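Local coordinates for protein type II restriction enzyme MspI (Moraxella sp., PDB 1SA3) that recognises the double-stranded DNA sequence 5'-CCGG-3' and cuts it after the first cytosine, leaving fragments with terminal 5'-phosphates, at residues K36-I41 with A100-T105; K68-D73 with S110-P115. One frame throughout, in Å; residues are numbered along the deposited sequence.

Interaction 1: K36-I41 with A100-T105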
loop_
_atom_site.group_PDB
_atom_site.type_symbol
_atom_site.label_atom_id
_atom_site.label_comp_id
_atom_site.label_asym_id
_atom_site.label_seq_id
_atom_site.Cartn_x
_atom_site.Cartn_y
_atom_site.Cartn_z
ATOM N N LYS E 36 -7.720 8.602 8.647
ATOM C CA LYS E 36 -8.859 8.883 9.507
ATOM C C LYS E 36 -10.178 8.820 8.740
ATOM O O LYS E 36 -11.207 8.448 9.295
ATOM C CB LYS E 36 -8.681 10.260 10.157
ATOM C CG LYS E 36 -9.222 10.359 11.574
ATOM C CD LYS E 36 -10.619 10.915 11.600
ATOM C CE LYS E 36 -11.065 11.205 13.030
ATOM N NZ LYS E 36 -12.311 12.026 13.040
ATOM N N TYR E 37 -10.139 9.186 7.463
ATOM C CA TYR E 37 -11.326 9.163 6.609
ATOM C C TYR E 37 -11.853 7.727 6.542
ATOM O O TYR E 37 -13.058 7.495 6.647
ATOM C CB TYR E 37 -10.945 9.684 5.220
ATOM C CG TYR E 37 -12.083 9.928 4.243
ATOM C CD1 TYR E 37 -13.371 10.256 4.676
ATOM C CD2 TYR E 37 -11.844 9.891 2.872
ATOM C CE1 TYR E 37 -14.390 10.543 3.747
ATOM C CE2 TYR E 37 -12.827 10.171 1.957
ATOM C CZ TYR E 37 -14.101 10.498 2.393
ATOM O OH TYR E 37 -15.054 10.790 1.449
ATOM N N ILE E 38 -10.949 6.761 6.389
ATOM C CA ILE E 38 -11.352 5.356 6.341
ATOM C C ILE E 38 -11.860 4.914 7.711
ATOM O O ILE E 38 -12.894 4.260 7.806
ATOM C CB ILE E 38 -10.172 4.429 5.922
ATOM C CG1 ILE E 38 -9.741 4.736 4.487
ATOM C CG2 ILE E 38 -10.575 2.953 6.037
ATOM C CD1 ILE E 38 -10.786 4.414 3.426
ATOM N N LEU E 39 -11.142 5.281 8.771
ATOM C CA LEU E 39 -11.534 4.896 10.117
ATOM C C LEU E 39 -12.943 5.376 10.467
ATOM O O LEU E 39 -13.718 4.635 11.082
ATOM C CB LEU E 39 -10.529 5.424 11.142
ATOM C CG LEU E 39 -9.079 4.918 11.073
ATOM C CD1 LEU E 39 -8.235 5.679 12.083
ATOM C CD2 LEU E 39 -9.018 3.425 11.364
ATOM N N ASP E 40 -13.281 6.596 10.062
ATOM C CA ASP E 40 -14.601 7.144 10.352
ATOM C C ASP E 40 -15.712 6.491 9.533
ATOM O O ASP E 40 -16.814 6.278 10.034
ATOM C CB ASP E 40 -14.609 8.660 10.125
ATOM C CG ASP E 40 -13.926 9.423 11.251
ATOM O OD1 ASP E 40 -13.552 8.789 12.261
ATOM O OD2 ASP E 40 -13.770 10.657 11.123
ATOM N N ILE E 41 -15.431 6.174 8.274
ATOM C CA ILE E 41 -16.435 5.533 7.440
ATOM C C ILE E 41 -16.791 4.170 8.043
ATOM O O ILE E 41 -17.954 3.764 8.021
ATOM C CB ILE E 41 -15.931 5.356 5.982
ATOM C CG1 ILE E 41 -15.853 6.719 5.292
ATOM C CG2 ILE E 41 -16.862 4.420 5.210
ATOM C CD1 ILE E 41 -15.181 6.694 3.924
ATOM N N ALA E 100 -3.617 0.554 9.809
ATOM C CA ALA E 100 -4.855 0.523 10.577
ATOM C C ALA E 100 -5.582 -0.781 10.313
ATOM O O ALA E 100 -5.211 -1.531 9.414
ATOM C CB ALA E 100 -5.747 1.684 10.161
ATOM N N THR E 101 -6.626 -1.037 11.092
ATOM C CA THR E 101 -7.408 -2.249 10.919
ATOM C C THR E 101 -8.904 -1.997 11.040
ATOM O O THR E 101 -9.343 -1.023 11.666
ATOM C CB THR E 101 -7.033 -3.327 11.962
ATOM O OG1 THR E 101 -7.355 -2.862 13.279
ATOM C CG2 THR E 101 -5.552 -3.635 11.903
ATOM N N ILE E 102 -9.676 -2.879 10.412
ATOM C CA ILE E 102 -11.138 -2.849 10.477
ATOM C C ILE E 102 -11.502 -4.287 10.841
ATOM O O ILE E 102 -10.937 -5.231 10.271
ATOM C CB ILE E 102 -11.796 -2.553 9.114
ATOM C CG1 ILE E 102 -11.395 -1.164 8.620
ATOM C CG2 ILE E 102 -13.333 -2.664 9.231
ATOM C CD1 ILE E 102 -11.910 -0.866 7.225
ATOM N N ARG E 103 -12.393 -4.459 11.810
ATOM C CA ARG E 103 -12.843 -5.796 12.180
ATOM C C ARG E 103 -14.335 -5.902 11.884
ATOM O O ARG E 103 -15.124 -5.067 12.332
ATOM C CB ARG E 103 -12.596 -6.084 13.664
ATOM C CG ARG E 103 -13.188 -7.425 14.111
ATOM C CD ARG E 103 -12.906 -7.718 15.580
ATOM N NE ARG E 103 -11.483 -7.909 15.837
ATOM C CZ ARG E 103 -10.777 -8.974 15.464
ATOM N NH1 ARG E 103 -11.351 -9.974 14.808
ATOM N NH2 ARG E 103 -9.482 -9.032 15.741
ATOM N N PHE E 104 -14.719 -6.914 11.109
ATOM C CA PHE E 104 -16.126 -7.120 10.785
ATOM C C PHE E 104 -16.630 -8.321 11.556
ATOM O O PHE E 104 -15.954 -9.350 11.611
ATOM C CB PHE E 104 -16.330 -7.408 9.298
ATOM C CG PHE E 104 -15.901 -6.300 8.393
ATOM C CD1 PHE E 104 -14.630 -6.299 7.827
ATOM C CD2 PHE E 104 -16.779 -5.272 8.072
ATOM C CE1 PHE E 104 -14.243 -5.286 6.946
ATOM C CE2 PHE E 104 -16.397 -4.265 7.200
ATOM C CZ PHE E 104 -15.128 -4.275 6.635
ATOM N N THR E 105 -17.809 -8.194 12.151
ATOM C CA THR E 105 -18.403 -9.292 12.900
ATOM C C THR E 105 -19.605 -9.778 12.105
ATOM O O THR E 105 -20.424 -8.979 11.647
ATOM C CB THR E 105 -18.850 -8.835 14.302
ATOM O OG1 THR E 105 -17.702 -8.407 15.040
ATOM C CG2 THR E 105 -19.522 -9.981 15.058
#

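Interaction 2: K68-D73 with S110-P115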
loop_
_atom_site.group_PDB
_atom_site.type_symbol
_atom_site.label_atom_id
_atom_site.label_comp_id
_atom_site.label_asym_id
_atom_site.label_seq_id
_atom_site.Cartn_x
_atom_site.Cartn_y
_atom_site.Cartn_z
ATOM N N LYS E 68 -15.865 -4.811 -1.625
ATOM C CA LYS E 68 -15.690 -5.582 -2.847
ATOM C C LYS E 68 -14.328 -6.273 -2.874
ATOM O O LYS E 68 -14.218 -7.437 -3.271
ATOM C CB LYS E 68 -15.857 -4.668 -4.062
ATOM C CG LYS E 68 -15.676 -5.344 -5.409
ATOM C CD LYS E 68 -15.831 -4.321 -6.522
ATOM C CE LYS E 68 -15.427 -4.873 -7.879
ATOM N NZ LYS E 68 -15.614 -3.837 -8.936
ATOM N N ALA E 69 -13.290 -5.568 -2.442
ATOM C CA ALA E 69 -11.950 -6.148 -2.423
ATOM C C ALA E 69 -11.894 -7.327 -1.456
ATOM O O ALA E 69 -11.017 -8.177 -1.558
ATOM C CB ALA E 69 -10.926 -5.094 -2.013
ATOM N N LEU E 70 -12.837 -7.363 -0.517
ATOM C CA LEU E 70 -12.907 -8.426 0.480
ATOM C C LEU E 70 -13.982 -9.455 0.162
ATOM O O LEU E 70 -14.144 -10.430 0.900
ATOM C CB LEU E 70 -13.202 -7.837 1.862
ATOM C CG LEU E 70 -12.144 -6.943 2.510
ATOM C CD1 LEU E 70 -12.733 -6.271 3.756
ATOM C CD2 LEU E 70 -10.925 -7.776 2.884
ATOM N N ASN E 71 -14.719 -9.235 -0.923
ATOM C CA ASN E 71 -15.797 -10.138 -1.310
ATOM C C ASN E 71 -16.776 -10.312 -0.149
ATOM O O ASN E 71 -17.185 -11.430 0.162
ATOM C CB ASN E 71 -15.237 -11.506 -1.720
ATOM C CG ASN E 71 -14.374 -11.430 -2.963
ATOM O OD1 ASN E 71 -14.815 -10.943 -4.002
ATOM N ND2 ASN E 71 -13.138 -11.914 -2.864
ATOM N N LEU E 72 -17.142 -9.203 0.490
ATOM C CA LEU E 72 -18.064 -9.219 1.618
ATOM C C LEU E 72 -19.325 -8.449 1.264
ATOM O O LEU E 72 -19.256 -7.383 0.653
ATOM C CB LEU E 72 -17.449 -8.546 2.847
ATOM C CG LEU E 72 -16.394 -9.249 3.696
ATOM C CD1 LEU E 72 -15.464 -8.201 4.263
ATOM C CD2 LEU E 72 -17.059 -10.039 4.828
ATOM N N ASP E 73 -20.474 -8.979 1.669
ATOM C CA ASP E 73 -21.744 -8.313 1.412
ATOM C C ASP E 73 -22.140 -7.513 2.646
ATOM O O ASP E 73 -22.104 -8.019 3.767
ATOM C CB ASP E 73 -22.822 -9.344 1.084
ATOM C CG ASP E 73 -22.525 -10.100 -0.196
ATOM O OD1 ASP E 73 -22.457 -9.454 -1.268
ATOM O OD2 ASP E 73 -22.353 -11.336 -0.126
ATOM N N SER E 110 -18.713 -15.000 14.230
ATOM C CA SER E 110 -17.341 -15.093 13.751
ATOM C C SER E 110 -16.993 -13.694 13.273
ATOM O O SER E 110 -17.872 -12.844 13.139
ATOM C CB SER E 110 -17.208 -16.094 12.595
ATOM O OG SER E 110 -17.920 -15.668 11.446
ATOM N N SER E 111 -15.717 -13.448 13.022
ATOM C CA SER E 111 -15.302 -12.129 12.565
ATOM C C SER E 111 -14.070 -12.215 11.680
ATOM O O SER E 111 -13.419 -13.259 11.598
ATOM C CB SER E 111 -15.020 -11.221 13.764
ATOM O OG SER E 111 -13.941 -11.722 14.534
ATOM N N ARG E 112 -13.763 -11.109 11.011
ATOM C CA ARG E 112 -12.606 -11.031 10.128
ATOM C C ARG E 112 -11.858 -9.744 10.428
ATOM O O ARG E 112 -12.454 -8.665 10.457
ATOM C CB ARG E 112 -13.061 -11.046 8.662
ATOM C CG ARG E 112 -12.024 -10.554 7.630
ATOM C CD ARG E 112 -10.754 -11.373 7.628
ATOM N NE ARG E 112 -9.703 -10.802 6.787
ATOM C CZ ARG E 112 -9.755 -10.728 5.458
ATOM N NH1 ARG E 112 -10.807 -11.183 4.795
ATOM N NH2 ARG E 112 -8.742 -10.197 4.790
ATOM N N LEU E 113 -10.565 -9.858 10.693
ATOM C CA LEU E 113 -9.754 -8.676 10.941
ATOM C C LEU E 113 -9.146 -8.321 9.591
ATOM O O LEU E 113 -8.685 -9.206 8.861
ATOM C CB LEU E 113 -8.646 -8.974 11.944
ATOM C CG LEU E 113 -7.711 -7.799 12.255
ATOM C CD1 LEU E 113 -8.482 -6.708 12.995
ATOM C CD2 LEU E 113 -6.537 -8.294 13.081
ATOM N N VAL E 114 -9.162 -7.037 9.246
ATOM C CA VAL E 114 -8.606 -6.600 7.970
ATOM C C VAL E 114 -7.533 -5.529 8.143
ATOM O O VAL E 114 -7.844 -4.335 8.234
ATOM C CB VAL E 114 -9.692 -6.017 7.039
ATOM C CG1 VAL E 114 -9.114 -5.799 5.639
ATOM C CG2 VAL E 114 -10.890 -6.938 6.981
ATOM N N PRO E 115 -6.254 -5.940 8.212
ATOM C CA PRO E 115 -5.160 -4.980 8.365
ATOM C C PRO E 115 -5.065 -4.200 7.056
ATOM O O PRO E 115 -5.223 -4.767 5.960
ATOM C CB PRO E 115 -3.947 -5.876 8.629
ATOM C CG PRO E 115 -4.291 -7.131 7.893
ATOM C CD PRO E 115 -5.740 -7.322 8.273
HETATM O O HOH W 1 -11.242 -11.679 1.798
#

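Interaction 1: K36-I41 with A100-T105
L39 makes the closest meeting of this contact, bringing its methyl CD2 to 3.9 Å from CB of A100. The side chain sets out pointing neither at the strand nor from it, and its end then comes nearer: CG stands anti to the carbonyl carbon (chi1 -63°), which carries the branch across to A100. The preceding residue, I38, points at the strand and sets its branch methyl CG2 4.2 Å from CD1 of I102, the far end of an extended isoleucine chain. These two methyl meetings are the whole of the side-chain packing between the segments. It is a light one, with 128 Å² buried, and purely apolar. Behind it the helix shows its polar side: K36 and D40, one turn apart and partly exposed, form a salt bridge of 2.8 Å between NZ and OD2, the carboxylate using its syn lone pair. Helix and strand run almost in the same direction, 14° apart, with 9.5 Å between their axes. The sequence neighbours E35 and D99 bind the sodium ion together with D84, so the packing joins two elements of the metal site of this PDDEXK nuclease. Around it, helix 57-69 meets I38 and I41 through I62, helix 4-12 lies against K36 and Y37, and strand 77-84 receives I102 on V80 and bonds L39 O through the hydroxyl of S82.

Interaction 2: K68-D73 with S110-P115
L70, beside the C-terminal end of helix 57-69, and V114 on strand 111-121 bring their CA atoms to 8.8 Å, while N71 turns the chain away from the helix with a positive phi of 55° in a Schellman motif. From there L70 reaches for the strand, meeting V114 tip to tip. Its CD1 lies 3.8 Å from CG2 of V114, and its other branch, CD2, sits against CG1, so both methyls of each residue are engaged. CD2 also packs 3.8 Å from NH2 of R112, slanting toward the guanidinium. R112 gets there with CG swung opposite its backbone N and the chain bent at chi2 (60°), which folds the group beside V114, whose CG2 rests over one face near the rim. NE of R112 donates to O of L113 at 2.8 Å, a bent bond (131°) that reaches the carbonyl from above its plane. At the guanidinium edge, a water takes a hydrogen bond from NH1 of R112 at 3.1 Å and gives a long one to the carbonyl oxygen of L70, linking helix end and strand. NH2 has a salt bridge to D202, which probably balances the arginine's charge. L203, on the next strand, and F104 also touch both L70 and V114. The arrangement is that of a Schellman-terminated helix end laid on the face of a mixed sheet, here the central sheet of a PDDEXK nuclease.

Interactions 1 and 2 rest on adjacent antiparallel strands, 100-106 and 111-121, of one sheet, and their centres lie 11 Å apart. The strands are joined by probable backbone hydrogen bonds, V114 N to I102 O at 2.7 Å and R112 N to F104 O at 2.9 Å. F104 bridges the two sites: I102 lies over one face of its ring, and L70 and V114 touch its side chain. Interaction 1 is the more buried and wholly apolar across its segments, close to the metal; interaction 2 is only partly buried, further from the DNA, and mixes leucine-valine packing with an arginine and a bridging water. Helix 23-41 and helix 57-69, from whose end segment 68-73 runs on, also pack together through I62.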